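Local atomic coordinates of chorismate synthase (Aquifex aeolicus, PDB entry 1Q1L), a protein that probably catalyses the FMN-dependent anti-1,4-elimination of phosphate from 5-enolpyruvylshikimate-3-phosphate to give chorismate, the last step of the shikimate pathway. Residues Gly228-Leu236 and Val356-Leu367; Arg280-Glu288 and Phe298-Gly306. All coordinates share one frame; numbering follows the deposited sequence.

In the fold
Of the segments concerned, strand 229-236 comes first; it is the middle strand of a five-stranded antiparallel sheet, and only at helix 356-379 does the chain return to lie along it. Contact 1 therefore closes a long loop, 119 residues between its segments. Contact 2 is nested inside this loop: after strand 266-271, an outer strand of the same sheet, residues 280-288 lead into the hairpin of strands 289-292 and 296-299, from which the segment Phe298-Gly306 comes back alongside them. The centres of the two contacts are about 23 Å apart. Contact 1 joins sheet to helix in the buried interior, whereas contact 2 fastens the base of a peripheral hairpin; both reach a second subunit.

Contact 1. Residues Gly228-Leu236 and Val356-Leu367; sequences GGVFEVFAL and VPAASVVGEAML
Strand 229-236 lies along helix 356-367 in nearly the same direction, with an axis angle of 30° and a closest approach of 8.3 Å. Gly229, Phe231 and Val233 of the strand come nearest to Val356, Ser360 and Glu364, so two residues of strand keep pace with one helical turn. The Phe231 ring lies flat on the helix: CA of Ser360 sits over the ring centre, 3.5 Å from the centroid, in a CH-pi contact. With CG between the backbone N and the carbonyl carbon (chi1 58°), the ring stands over this turn. Its CE1 atom meets CB of Ala359 at 3.7 Å, and CG2 of Val356 approaches the ring edge near its plane. That same methyl also lies against the backbone of Gly229, 3.7 Å from its C atom. Gly363 keeps the helix surface low beneath Phe231 and Val233. Farther along, CG1 of Val233 touches CD2 of Leu367 at 3.7 Å as the two side chains pass in opposite directions, and CB of Ala235 meets the same Leu367 methyl at 3.8 Å. Val230 and Glu232 point away from the helix, on the other face of the sheet, where Val230 packs on Ala278 of the second subunit and Glu232 forms salt bridges with Arg320 and Lys181. The polar ends of Ser360 and Glu364 find their partners away from the strand: Ser360 OG bonds to Arg203, while the Glu364 carboxylate is held by Ser165, Lys153 and Arg46. Apolar contacts and one CH-pi contact thus join the segments, without a polar bond between them, and seat the helix on the sheet within the beta-alpha-beta sandwich, the side chain of Ala359 about 7 Å from that of Ala265, a predicted FMN-binding residue.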
ATOM      1  N   GLY A 228      -1.972  34.551   8.544  1.00 42.22           N
ATOM      2  CA  GLY A 228      -1.471  33.368   7.874  1.00 38.69           C
ATOM      3  C   GLY A 228      -0.001  33.621   7.612  1.00 37.23           C
ATOM      4  O   GLY A 228       0.569  34.568   8.157  1.00 37.22           O
ATOM      5  N   GLY A 229       0.624  32.797   6.781  1.00 34.59           N
ATOM      6  CA  GLY A 229       2.031  33.000   6.500  1.00 32.18           C
ATOM      7  C   GLY A 229       2.596  32.056   5.462  1.00 32.18           C
ATOM      8  O   GLY A 229       1.941  31.104   5.030  1.00 29.61           O
ATOM      9  N   VAL A 230       3.829  32.327   5.059  1.00 31.27           N
ATOM     10  CA  VAL A 230       4.504  31.507   4.073  1.00 30.54           C
ATOM     11  C   VAL A 230       5.908  31.205   4.552  1.00 30.33           C
ATOM     12  O   VAL A 230       6.590  32.078   5.099  1.00 32.05           O
ATOM     13  CB  VAL A 230       4.591  32.231   2.715  1.00 30.07           C
ATOM     14  CG1 VAL A 230       5.395  31.399   1.736  1.00 27.13           C
ATOM     15  CG2 VAL A 230       3.193  32.498   2.175  1.00 27.42           C
ATOM     16  N   PHE A 231       6.340  29.964   4.376  1.00 30.29           N
ATOM     17  CA  PHE A 231       7.696  29.600   4.755  1.00 28.31           C
ATOM     18  C   PHE A 231       8.325  28.742   3.674  1.00 27.98           C
ATOM     19  O   PHE A 231       7.635  28.207   2.807  1.00 28.13           O
ATOM     20  CB  PHE A 231       7.735  28.865   6.097  1.00 30.30           C
ATOM     21  CG  PHE A 231       6.903  27.623   6.134  1.00 32.87           C
ATOM     22  CD1 PHE A 231       5.562  27.681   6.495  1.00 31.37           C
ATOM     23  CD2 PHE A 231       7.461  26.388   5.820  1.00 31.62           C
ATOM     24  CE1 PHE A 231       4.788  26.520   6.546  1.00 34.77           C
ATOM     25  CE2 PHE A 231       6.689  25.224   5.869  1.00 33.96           C
ATOM     26  CZ  PHE A 231       5.354  25.292   6.233  1.00 29.67           C
ATOM     27  N   GLU A 232       9.647  28.639   3.709  1.00 26.44           N
ATOM     28  CA  GLU A 232      10.357  27.836   2.735  1.00 29.28           C
ATOM     29  C   GLU A 232      11.116  26.763   3.498  1.00 30.14           C
ATOM     30  O   GLU A 232      11.716  27.029   4.544  1.00 30.07           O
ATOM     31  CB  GLU A 232      11.309  28.716   1.908  1.00 30.63           C
ATOM     32  CG  GLU A 232      10.600  29.937   1.306  1.00 31.17           C
ATOM     33  CD  GLU A 232      11.479  30.794   0.408  1.00 32.38           C
ATOM     34  OE1 GLU A 232      12.692  30.912   0.680  1.00 31.09           O
ATOM     35  OE2 GLU A 232      10.940  31.370  -0.564  1.00 32.35           O
ATOM     36  N   VAL A 233      11.052  25.542   2.990  1.00 27.57           N
ATOM     37  CA  VAL A 233      11.736  24.420   3.615  1.00 25.81           C
ATOM     38  C   VAL A 233      12.740  23.926   2.602  1.00 25.39           C
ATOM     39  O   VAL A 233      12.437  23.860   1.414  1.00 25.74           O
ATOM     40  CB  VAL A 233      10.757  23.259   3.929  1.00 27.69           C
ATOM     41  CG1 VAL A 233      11.462  22.195   4.767  1.00 26.52           C
ATOM     42  CG2 VAL A 233       9.546  23.788   4.643  1.00 27.87           C
ATOM     43  N   PHE A 234      13.934  23.578   3.057  1.00 24.66           N
ATOM     44  CA  PHE A 234      14.949  23.099   2.139  1.00 24.92           C
ATOM     45  C   PHE A 234      15.672  21.894   2.707  1.00 26.21           C
ATOM     46  O   PHE A 234      15.633  21.634   3.915  1.00 26.53           O
ATOM     47  CB  PHE A 234      15.967  24.210   1.855  1.00 25.07           C
ATOM     48  CG  PHE A 234      16.797  24.588   3.051  1.00 26.81           C
ATOM     49  CD1 PHE A 234      17.937  23.866   3.376  1.00 25.59           C
ATOM     50  CD2 PHE A 234      16.410  25.634   3.881  1.00 25.53           C
ATOM     51  CE1 PHE A 234      18.680  24.180   4.516  1.00 26.18           C
ATOM     52  CE2 PHE A 234      17.141  25.951   5.013  1.00 24.09           C
ATOM     53  CZ  PHE A 234      18.282  25.223   5.332  1.00 27.26           C
ATOM     54  N   ALA A 235      16.327  21.160   1.816  1.00 24.90           N
ATOM     55  CA  ALA A 235      17.123  19.998   2.181  1.00 26.36           C
ATOM     56  C   ALA A 235      18.391  20.125   1.354  1.00 27.55           C
ATOM     57  O   ALA A 235      18.324  20.329   0.139  1.00 25.03           O
ATOM     58  CB  ALA A 235      16.388  18.707   1.835  1.00 21.80           C
ATOM     59  N   LEU A 236      19.542  20.017   2.013  1.00 27.80           N
ATOM     60  CA  LEU A 236      20.828  20.140   1.340  1.00 30.05           C
ATOM     61  C   LEU A 236      21.559  18.810   1.201  1.00 32.65           C
ATOM     62  O   LEU A 236      21.404  17.912   2.029  1.00 29.83           O
ATOM     63  CB  LEU A 236      21.729  21.117   2.104  1.00 30.89           C
ATOM     64  CG  LEU A 236      21.169  22.518   2.364  1.00 33.23           C
ATOM     65  CD1 LEU A 236      22.185  23.356   3.115  1.00 33.58           C
ATOM     66  CD2 LEU A 236      20.812  23.169   1.039  1.00 31.94           C
ATOM     67  N   VAL A 356       2.514  30.292  11.914  1.00 44.04           N
ATOM     68  CA  VAL A 356       3.412  30.010  10.800  1.00 41.76           C
ATOM     69  C   VAL A 356       4.791  29.493  11.229  1.00 39.90           C
ATOM     70  O   VAL A 356       5.371  28.647  10.549  1.00 40.07           O
ATOM     71  CB  VAL A 356       3.585  31.243   9.863  1.00 42.10           C
ATOM     72  CG1 VAL A 356       4.493  32.276  10.494  1.00 41.91           C
ATOM     73  CG2 VAL A 356       4.142  30.794   8.519  1.00 41.57           C
ATOM     74  N   PRO A 357       5.332  29.985  12.363  1.00 37.94           N
ATOM     75  CA  PRO A 357       6.649  29.502  12.791  1.00 36.28           C
ATOM     76  C   PRO A 357       6.612  28.011  13.105  1.00 36.38           C
ATOM     77  O   PRO A 357       7.500  27.260  12.712  1.00 36.61           O
ATOM     78  CB  PRO A 357       6.939  30.340  14.035  1.00 37.26           C
ATOM     79  CG  PRO A 357       6.181  31.605  13.777  1.00 34.84           C
ATOM     80  CD  PRO A 357       4.876  31.074  13.246  1.00 37.27           C
ATOM     81  N   ALA A 358       5.583  27.590  13.829  1.00 33.32           N
ATOM     82  CA  ALA A 358       5.436  26.183  14.172  1.00 34.43           C
ATOM     83  C   ALA A 358       5.248  25.387  12.885  1.00 32.77           C
ATOM     84  O   ALA A 358       5.862  24.338  12.701  1.00 33.21           O
ATOM     85  CB  ALA A 358       4.236  25.986  15.089  1.00 33.73           C
ATOM     86  N   ALA A 359       4.406  25.899  11.993  1.00 32.12           N
ATOM     87  CA  ALA A 359       4.143  25.225  10.730  1.00 32.90           C
ATOM     88  C   ALA A 359       5.440  24.896  10.018  1.00 33.06           C
ATOM     89  O   ALA A 359       5.644  23.766   9.574  1.00 34.45           O
ATOM     90  CB  ALA A 359       3.260  26.089   9.837  1.00 31.62           C
ATOM     91  N   SER A 360       6.325  25.883   9.920  1.00 32.68           N
ATOM     92  CA  SER A 360       7.598  25.679   9.247  1.00 31.08           C
ATOM     93  C   SER A 360       8.378  24.519   9.864  1.00 31.12           C
ATOM     94  O   SER A 360       9.053  23.780   9.154  1.00 31.09           O
ATOM     95  CB  SER A 360       8.441  26.958   9.289  1.00 31.01           C
ATOM     96  OG  SER A 360       8.841  27.269  10.611  1.00 31.02           O
ATOM     97  N   VAL A 361       8.287  24.350  11.178  1.00 28.96           N
ATOM     98  CA  VAL A 361       9.006  23.257  11.828  1.00 28.26           C
ATOM     99  C   VAL A 361       8.383  21.909  11.451  1.00 28.65           C
ATOM    100  O   VAL A 361       9.084  20.906  11.321  1.00 30.36           O
ATOM    101  CB  VAL A 361       9.005  23.410  13.366  1.00 28.90           C
ATOM    102  CG1 VAL A 361       9.631  22.171  14.010  1.00 29.74           C
ATOM    103  CG2 VAL A 361       9.784  24.666  13.765  1.00 26.76           C
ATOM    104  N   VAL A 362       7.064  21.889  11.286  1.00 28.36           N
ATOM    105  CA  VAL A 362       6.368  20.669  10.894  1.00 28.17           C
ATOM    106  C   VAL A 362       6.727  20.409   9.430  1.00 29.33           C
ATOM    107  O   VAL A 362       6.832  19.260   8.988  1.00 26.77           O
ATOM    108  CB  VAL A 362       4.839  20.834  11.029  1.00 27.73           C
ATOM    109  CG1 VAL A 362       4.125  19.579  10.530  1.00 28.11           C
ATOM    110  CG2 VAL A 362       4.475  21.111  12.492  1.00 24.27           C
ATOM    111  N   GLY A 363       6.933  21.491   8.680  1.00 26.95           N
ATOM    112  CA  GLY A 363       7.290  21.350   7.277  1.00 26.89           C
ATOM    113  C   GLY A 363       8.617  20.634   7.130  1.00 27.22           C
ATOM    114  O   GLY A 363       8.804  19.835   6.208  1.00 28.10           O
ATOM    115  N   GLU A 364       9.545  20.920   8.038  1.00 24.97           N
ATOM    116  CA  GLU A 364      10.856  20.293   8.011  1.00 25.16           C
ATOM    117  C   GLU A 364      10.687  18.802   8.282  1.00 26.71           C
ATOM    118  O   GLU A 364      11.318  17.966   7.645  1.00 26.84           O
ATOM    119  CB  GLU A 364      11.759  20.893   9.088  1.00 26.93           C
ATOM    120  CG  GLU A 364      12.156  22.340   8.882  1.00 28.78           C
ATOM    121  CD  GLU A 364      12.939  22.885  10.069  1.00 33.41           C
ATOM    122  OE1 GLU A 364      13.473  22.065  10.854  1.00 30.69           O
ATOM    123  OE2 GLU A 364      13.024  24.127  10.209  1.00 32.10           O
ATOM    124  N   ALA A 365       9.832  18.484   9.245  1.00 27.87           N
ATOM    125  CA  ALA A 365       9.564  17.095   9.607  1.00 27.83           C
ATOM    126  C   ALA A 365       8.996  16.311   8.423  1.00 25.84           C
ATOM    127  O   ALA A 365       9.424  15.193   8.152  1.00 26.72           O
ATOM    128  CB  ALA A 365       8.591  17.053  10.777  1.00 20.43           C
HETATM  129  N   MSE A 366       8.030  16.897   7.724  1.00 27.08           N
HETATM  130  CA  MSE A 366       7.409  16.231   6.578  1.00 29.07           C
HETATM  131  C   MSE A 366       8.406  15.993   5.445  1.00 27.73           C
HETATM  132  O   MSE A 366       8.418  14.925   4.824  1.00 28.12           O
HETATM  133  CB  MSE A 366       6.213  17.045   6.073  1.00 31.44           C
HETATM  134  CG  MSE A 366       5.075  17.163   7.085  1.00 33.50           C
HETATM  135 SE   MSE A 366       4.568  15.450   7.878  1.00 38.34          SE
HETATM  136  CE  MSE A 366       4.028  14.534   6.269  1.00 33.86           C
ATOM    137  N   LEU A 367       9.247  16.986   5.180  1.00 25.76           N
ATOM    138  CA  LEU A 367      10.252  16.860   4.141  1.00 23.91           C
ATOM    139  C   LEU A 367      11.276  15.782   4.502  1.00 24.67           C
ATOM    140  O   LEU A 367      11.735  15.049   3.636  1.00 23.16           O
ATOM    141  CB  LEU A 367      10.974  18.191   3.917  1.00 22.89           C
ATOM    142  CG  LEU A 367      12.053  18.106   2.830  1.00 25.19           C
ATOM    143  CD1 LEU A 367      11.404  17.665   1.510  1.00 24.86           C
ATOM    144  CD2 LEU A 367      12.744  19.466   2.659  1.00 26.53           C
TER

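Contact 2. Residues Arg280-Glu288 and Phe298-Gly306; sequences RFGSQVHDE and FRHSNNLGG
Asp287 is gripped through both carboxylate oxygens by Ser301, Asn303 and Leu304. OD1 accepts from Ser301 OG at 2.7 Å on its anti lone pair and from Asn303 N at 2.8 Å on the syn side, while OD2 takes the N-H of Leu304 at 3.1 Å on its syn lone pair. Three bonds thus fix the rotation of the carboxylate at the start of the type I turn from Asn302 to Gly305, and the two backbone N-H groups would be expected to stabilise its negative charge. Beside it, Asn303 ND2 donates to Val285 O at 2.9 Å, approaching from above the carbonyl plane. At the other end, His300 N binds Glu288 O at 2.8 Å in the carbonyl plane. One water links Ser301 OG to Glu288 N, and a second joins Asp287 O to Arg299 NE, which also forms a salt bridge with Glu308. Outside this polar network, the extended Glu288 chain (chi1 -179°) lays its CG 3.5 Å from CD2 at the edge of the His300 ring, the carboxylate and ring planes 65° apart. Val285 packs on Pro325 and Leu304 on Lys324 of a second subunit. Coming after strand 266-271, the first segment leads into strand 289-292 and the second leaves along the end of strand 296-299, so the contact ties the base of this hairpin together.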
ATOM      1  N   ARG A 280       7.182  33.347 -16.186  1.00 47.18           N
ATOM      2  CA  ARG A 280       8.447  33.687 -16.823  1.00 46.10           C
ATOM      3  C   ARG A 280       8.691  32.940 -18.123  1.00 46.28           C
ATOM      4  O   ARG A 280       7.967  32.008 -18.463  1.00 46.58           O
ATOM      5  CB  ARG A 280       9.611  33.399 -15.875  1.00 45.58           C
ATOM      6  CG  ARG A 280       9.637  34.233 -14.605  1.00 46.10           C
ATOM      7  CD  ARG A 280      10.945  33.979 -13.881  1.00 47.74           C
ATOM      8  NE  ARG A 280      11.090  34.752 -12.653  1.00 49.69           N
ATOM      9  CZ  ARG A 280      12.206  34.783 -11.932  1.00 49.60           C
ATOM     10  NH1 ARG A 280      13.265  34.086 -12.321  1.00 49.28           N
ATOM     11  NH2 ARG A 280      12.263  35.507 -10.824  1.00 52.53           N
ATOM     12  N   PHE A 281       9.724  33.362 -18.845  1.00 46.20           N
ATOM     13  CA  PHE A 281      10.099  32.726 -20.101  1.00 46.62           C
ATOM     14  C   PHE A 281      10.957  31.508 -19.790  1.00 44.87           C
ATOM     15  O   PHE A 281      11.692  31.493 -18.804  1.00 44.13           O
ATOM     16  CB  PHE A 281      10.898  33.699 -20.976  1.00 48.57           C
ATOM     17  CG  PHE A 281      10.099  34.873 -21.467  1.00 51.21           C
ATOM     18  CD1 PHE A 281       9.000  34.683 -22.297  1.00 52.36           C
ATOM     19  CD2 PHE A 281      10.442  36.170 -21.094  1.00 53.05           C
ATOM     20  CE1 PHE A 281       8.248  35.771 -22.753  1.00 53.08           C
ATOM     21  CE2 PHE A 281       9.699  37.265 -21.545  1.00 53.79           C
ATOM     22  CZ  PHE A 281       8.599  37.061 -22.377  1.00 54.01           C
ATOM     23  N   GLY A 282      10.862  30.488 -20.630  1.00 44.61           N
ATOM     24  CA  GLY A 282      11.647  29.289 -20.409  1.00 46.44           C
ATOM     25  C   GLY A 282      13.105  29.583 -20.099  1.00 47.70           C
ATOM     26  O   GLY A 282      13.689  28.974 -19.204  1.00 46.45           O
ATOM     27  N   SER A 283      13.691  30.528 -20.829  1.00 48.90           N
ATOM     28  CA  SER A 283      15.094  30.880 -20.637  1.00 50.07           C
ATOM     29  C   SER A 283      15.388  31.517 -19.281  1.00 49.49           C
ATOM     30  O   SER A 283      16.504  31.413 -18.774  1.00 50.52           O
ATOM     31  CB  SER A 283      15.566  31.815 -21.758  1.00 50.14           C
ATOM     32  OG  SER A 283      14.877  33.051 -21.721  1.00 53.55           O
ATOM     33  N   GLN A 284      14.399  32.181 -18.692  1.00 49.77           N
ATOM     34  CA  GLN A 284      14.611  32.808 -17.393  1.00 49.69           C
ATOM     35  C   GLN A 284      14.233  31.890 -16.236  1.00 48.31           C
ATOM     36  O   GLN A 284      14.219  32.307 -15.078  1.00 47.60           O
ATOM     37  CB  GLN A 284      13.845  34.135 -17.300  1.00 51.08           C
ATOM     38  CG  GLN A 284      12.613  34.236 -18.178  1.00 54.58           C
ATOM     39  CD  GLN A 284      11.967  35.611 -18.114  1.00 55.91           C
ATOM     40  OE1 GLN A 284      12.646  36.633 -18.231  1.00 58.58           O
ATOM     41  NE2 GLN A 284      10.653  35.642 -17.937  1.00 56.50           N
ATOM     42  N   VAL A 285      13.930  30.636 -16.557  1.00 46.40           N
ATOM     43  CA  VAL A 285      13.580  29.651 -15.543  1.00 45.46           C
ATOM     44  C   VAL A 285      14.615  28.536 -15.577  1.00 45.52           C
ATOM     45  O   VAL A 285      15.099  28.092 -14.537  1.00 44.13           O
ATOM     46  CB  VAL A 285      12.182  29.044 -15.797  1.00 45.75           C
ATOM     47  CG1 VAL A 285      11.920  27.907 -14.814  1.00 45.08           C
ATOM     48  CG2 VAL A 285      11.112  30.117 -15.643  1.00 46.30           C
ATOM     49  N   HIS A 286      14.952  28.104 -16.788  1.00 44.52           N
ATOM     50  CA  HIS A 286      15.919  27.036 -17.020  1.00 44.69           C
ATOM     51  C   HIS A 286      17.177  27.143 -16.172  1.00 43.92           C
ATOM     52  O   HIS A 286      17.829  28.184 -16.143  1.00 45.10           O
ATOM     53  CB  HIS A 286      16.318  27.010 -18.498  1.00 45.13           C
ATOM     54  CG  HIS A 286      17.389  26.015 -18.818  1.00 46.34           C
ATOM     55  ND1 HIS A 286      17.201  24.654 -18.702  1.00 45.71           N
ATOM     56  CD2 HIS A 286      18.667  26.184 -19.235  1.00 45.71           C
ATOM     57  CE1 HIS A 286      18.317  24.028 -19.032  1.00 45.71           C
ATOM     58  NE2 HIS A 286      19.222  24.933 -19.359  1.00 45.37           N
ATOM     59  N   ASP A 287      17.514  26.060 -15.480  1.00 43.16           N
ATOM     60  CA  ASP A 287      18.715  26.042 -14.659  1.00 42.18           C
ATOM     61  C   ASP A 287      19.839  25.462 -15.514  1.00 41.50           C
ATOM     62  O   ASP A 287      19.850  24.271 -15.816  1.00 40.88           O
ATOM     63  CB  ASP A 287      18.507  25.189 -13.402  1.00 41.74           C
ATOM     64  CG  ASP A 287      17.410  25.731 -12.500  1.00 43.55           C
ATOM     65  OD1 ASP A 287      17.444  26.940 -12.170  1.00 41.44           O
ATOM     66  OD2 ASP A 287      16.518  24.941 -12.112  1.00 41.74           O
ATOM     67  N   GLU A 288      20.775  26.320 -15.910  1.00 41.32           N
ATOM     68  CA  GLU A 288      21.898  25.913 -16.749  1.00 40.94           C
ATOM     69  C   GLU A 288      22.711  24.759 -16.165  1.00 38.37           C
ATOM     70  O   GLU A 288      23.104  24.782 -14.997  1.00 37.73           O
ATOM     71  CB  GLU A 288      22.821  27.110 -17.008  1.00 42.15           C
ATOM     72  CG  GLU A 288      24.022  26.779 -17.893  1.00 46.68           C
ATOM     73  CD  GLU A 288      24.914  27.979 -18.165  1.00 47.98           C
ATOM     74  OE1 GLU A 288      25.919  27.816 -18.889  1.00 47.89           O
ATOM     75  OE2 GLU A 288      24.616  29.082 -17.658  1.00 49.80           O
ATOM     76  N   PHE A 298      25.954  19.516 -12.291  1.00 36.75           N
ATOM     77  CA  PHE A 298      25.288  20.387 -11.335  1.00 37.30           C
ATOM     78  C   PHE A 298      24.573  21.482 -12.116  1.00 37.20           C
ATOM     79  O   PHE A 298      24.599  21.480 -13.349  1.00 37.40           O
ATOM     80  CB  PHE A 298      26.286  20.994 -10.338  1.00 37.64           C
ATOM     81  CG  PHE A 298      27.410  21.766 -10.978  1.00 39.81           C
ATOM     82  CD1 PHE A 298      28.495  21.105 -11.539  1.00 40.11           C
ATOM     83  CD2 PHE A 298      27.382  23.160 -11.009  1.00 40.13           C
ATOM     84  CE1 PHE A 298      29.541  21.814 -12.122  1.00 42.41           C
ATOM     85  CE2 PHE A 298      28.422  23.885 -11.591  1.00 42.08           C
ATOM     86  CZ  PHE A 298      29.506  23.212 -12.149  1.00 41.17           C
ATOM     87  N   ARG A 299      23.917  22.399 -11.414  1.00 35.82           N
ATOM     88  CA  ARG A 299      23.188  23.481 -12.080  1.00 37.95           C
ATOM     89  C   ARG A 299      23.715  24.835 -11.613  1.00 37.55           C
ATOM     90  O   ARG A 299      24.227  24.946 -10.501  1.00 34.98           O
ATOM     91  CB  ARG A 299      21.688  23.370 -11.773  1.00 37.85           C
ATOM     92  CG  ARG A 299      21.074  22.003 -12.094  1.00 40.87           C
ATOM     93  CD  ARG A 299      21.038  21.716 -13.589  1.00 43.76           C
ATOM     94  NE  ARG A 299      20.364  20.453 -13.894  1.00 48.25           N
ATOM     95  CZ  ARG A 299      20.827  19.251 -13.553  1.00 51.63           C
ATOM     96  NH1 ARG A 299      21.972  19.134 -12.894  1.00 54.04           N
ATOM     97  NH2 ARG A 299      20.143  18.159 -13.872  1.00 52.32           N
ATOM     98  N   HIS A 300      23.581  25.858 -12.455  1.00 38.01           N
ATOM     99  CA  HIS A 300      24.064  27.195 -12.113  1.00 38.73           C
ATOM    100  C   HIS A 300      23.045  28.059 -11.375  1.00 38.18           C
ATOM    101  O   HIS A 300      23.376  29.130 -10.864  1.00 39.02           O
ATOM    102  CB  HIS A 300      24.563  27.904 -13.374  1.00 38.67           C
ATOM    103  CG  HIS A 300      25.820  27.310 -13.931  1.00 39.60           C
ATOM    104  ND1 HIS A 300      27.018  27.334 -13.248  1.00 41.45           N
ATOM    105  CD2 HIS A 300      26.054  26.626 -15.077  1.00 39.55           C
ATOM    106  CE1 HIS A 300      27.935  26.689 -13.948  1.00 41.06           C
ATOM    107  NE2 HIS A 300      27.375  26.249 -15.061  1.00 40.82           N
ATOM    108  N   SER A 301      21.802  27.589 -11.334  1.00 36.37           N
ATOM    109  CA  SER A 301      20.727  28.271 -10.621  1.00 34.23           C
ATOM    110  C   SER A 301      19.784  27.159 -10.160  1.00 34.60           C
ATOM    111  O   SER A 301      19.956  26.005 -10.558  1.00 33.18           O
ATOM    112  CB  SER A 301      19.996  29.262 -11.528  1.00 33.57           C
ATOM    113  OG  SER A 301      19.487  28.618 -12.676  1.00 31.43           O
ATOM    114  N   ASN A 302      18.796  27.490  -9.334  1.00 33.16           N
ATOM    115  CA  ASN A 302      17.895  26.459  -8.835  1.00 33.56           C
ATOM    116  C   ASN A 302      16.435  26.891  -8.760  1.00 32.90           C
ATOM    117  O   ASN A 302      15.802  26.808  -7.706  1.00 34.69           O
ATOM    118  CB  ASN A 302      18.388  25.985  -7.460  1.00 30.16           C
ATOM    119  CG  ASN A 302      17.722  24.697  -7.008  1.00 29.97           C
ATOM    120  OD1 ASN A 302      17.324  23.867  -7.824  1.00 26.69           O
ATOM    121  ND2 ASN A 302      17.620  24.516  -5.697  1.00 23.80           N
ATOM    122  N   ASN A 303      15.906  27.344  -9.892  1.00 30.96           N
ATOM    123  CA  ASN A 303      14.521  27.776  -9.967  1.00 31.55           C
ATOM    124  C   ASN A 303      13.589  26.577  -9.916  1.00 31.11           C
ATOM    125  O   ASN A 303      12.402  26.724  -9.633  1.00 32.76           O
ATOM    126  CB  ASN A 303      14.275  28.553 -11.260  1.00 32.03           C
ATOM    127  CG  ASN A 303      15.124  29.794 -11.351  1.00 33.17           C
ATOM    128  OD1 ASN A 303      15.092  30.643 -10.462  1.00 32.31           O
ATOM    129  ND2 ASN A 303      15.895  29.906 -12.426  1.00 32.95           N
ATOM    130  N   LEU A 304      14.137  25.394 -10.184  1.00 31.78           N
ATOM    131  CA  LEU A 304      13.354  24.159 -10.165  1.00 31.93           C
ATOM    132  C   LEU A 304      13.178  23.594  -8.758  1.00 30.88           C
ATOM    133  O   LEU A 304      12.394  22.670  -8.547  1.00 31.84           O
ATOM    134  CB  LEU A 304      14.015  23.103 -11.050  1.00 32.26           C
ATOM    135  CG  LEU A 304      14.031  23.389 -12.550  1.00 34.90           C
ATOM    136  CD1 LEU A 304      14.807  22.304 -13.268  1.00 36.14           C
ATOM    137  CD2 LEU A 304      12.608  23.459 -13.060  1.00 35.61           C
ATOM    138  N   GLY A 305      13.921  24.133  -7.801  1.00 27.87           N
ATOM    139  CA  GLY A 305      13.806  23.662  -6.434  1.00 27.07           C
ATOM    140  C   GLY A 305      14.373  22.271  -6.196  1.00 26.61           C
ATOM    141  O   GLY A 305      13.850  21.524  -5.373  1.00 24.90           O
ATOM    142  N   GLY A 306      15.425  21.920  -6.928  1.00 25.51           N
ATOM    143  CA  GLY A 306      16.065  20.629  -6.749  1.00 26.94           C
ATOM    144  C   GLY A 306      15.451  19.392  -7.379  1.00 28.16           C
ATOM    145  O   GLY A 306      15.937  18.285  -7.132  1.00 28.23           O
TER
HETATM  146  O   HOH W   1      20.978  28.946 -14.944  1.00 44.74           O
HETATM  147  O   HOH W   2      18.256  22.037 -15.549  1.00 44.66           O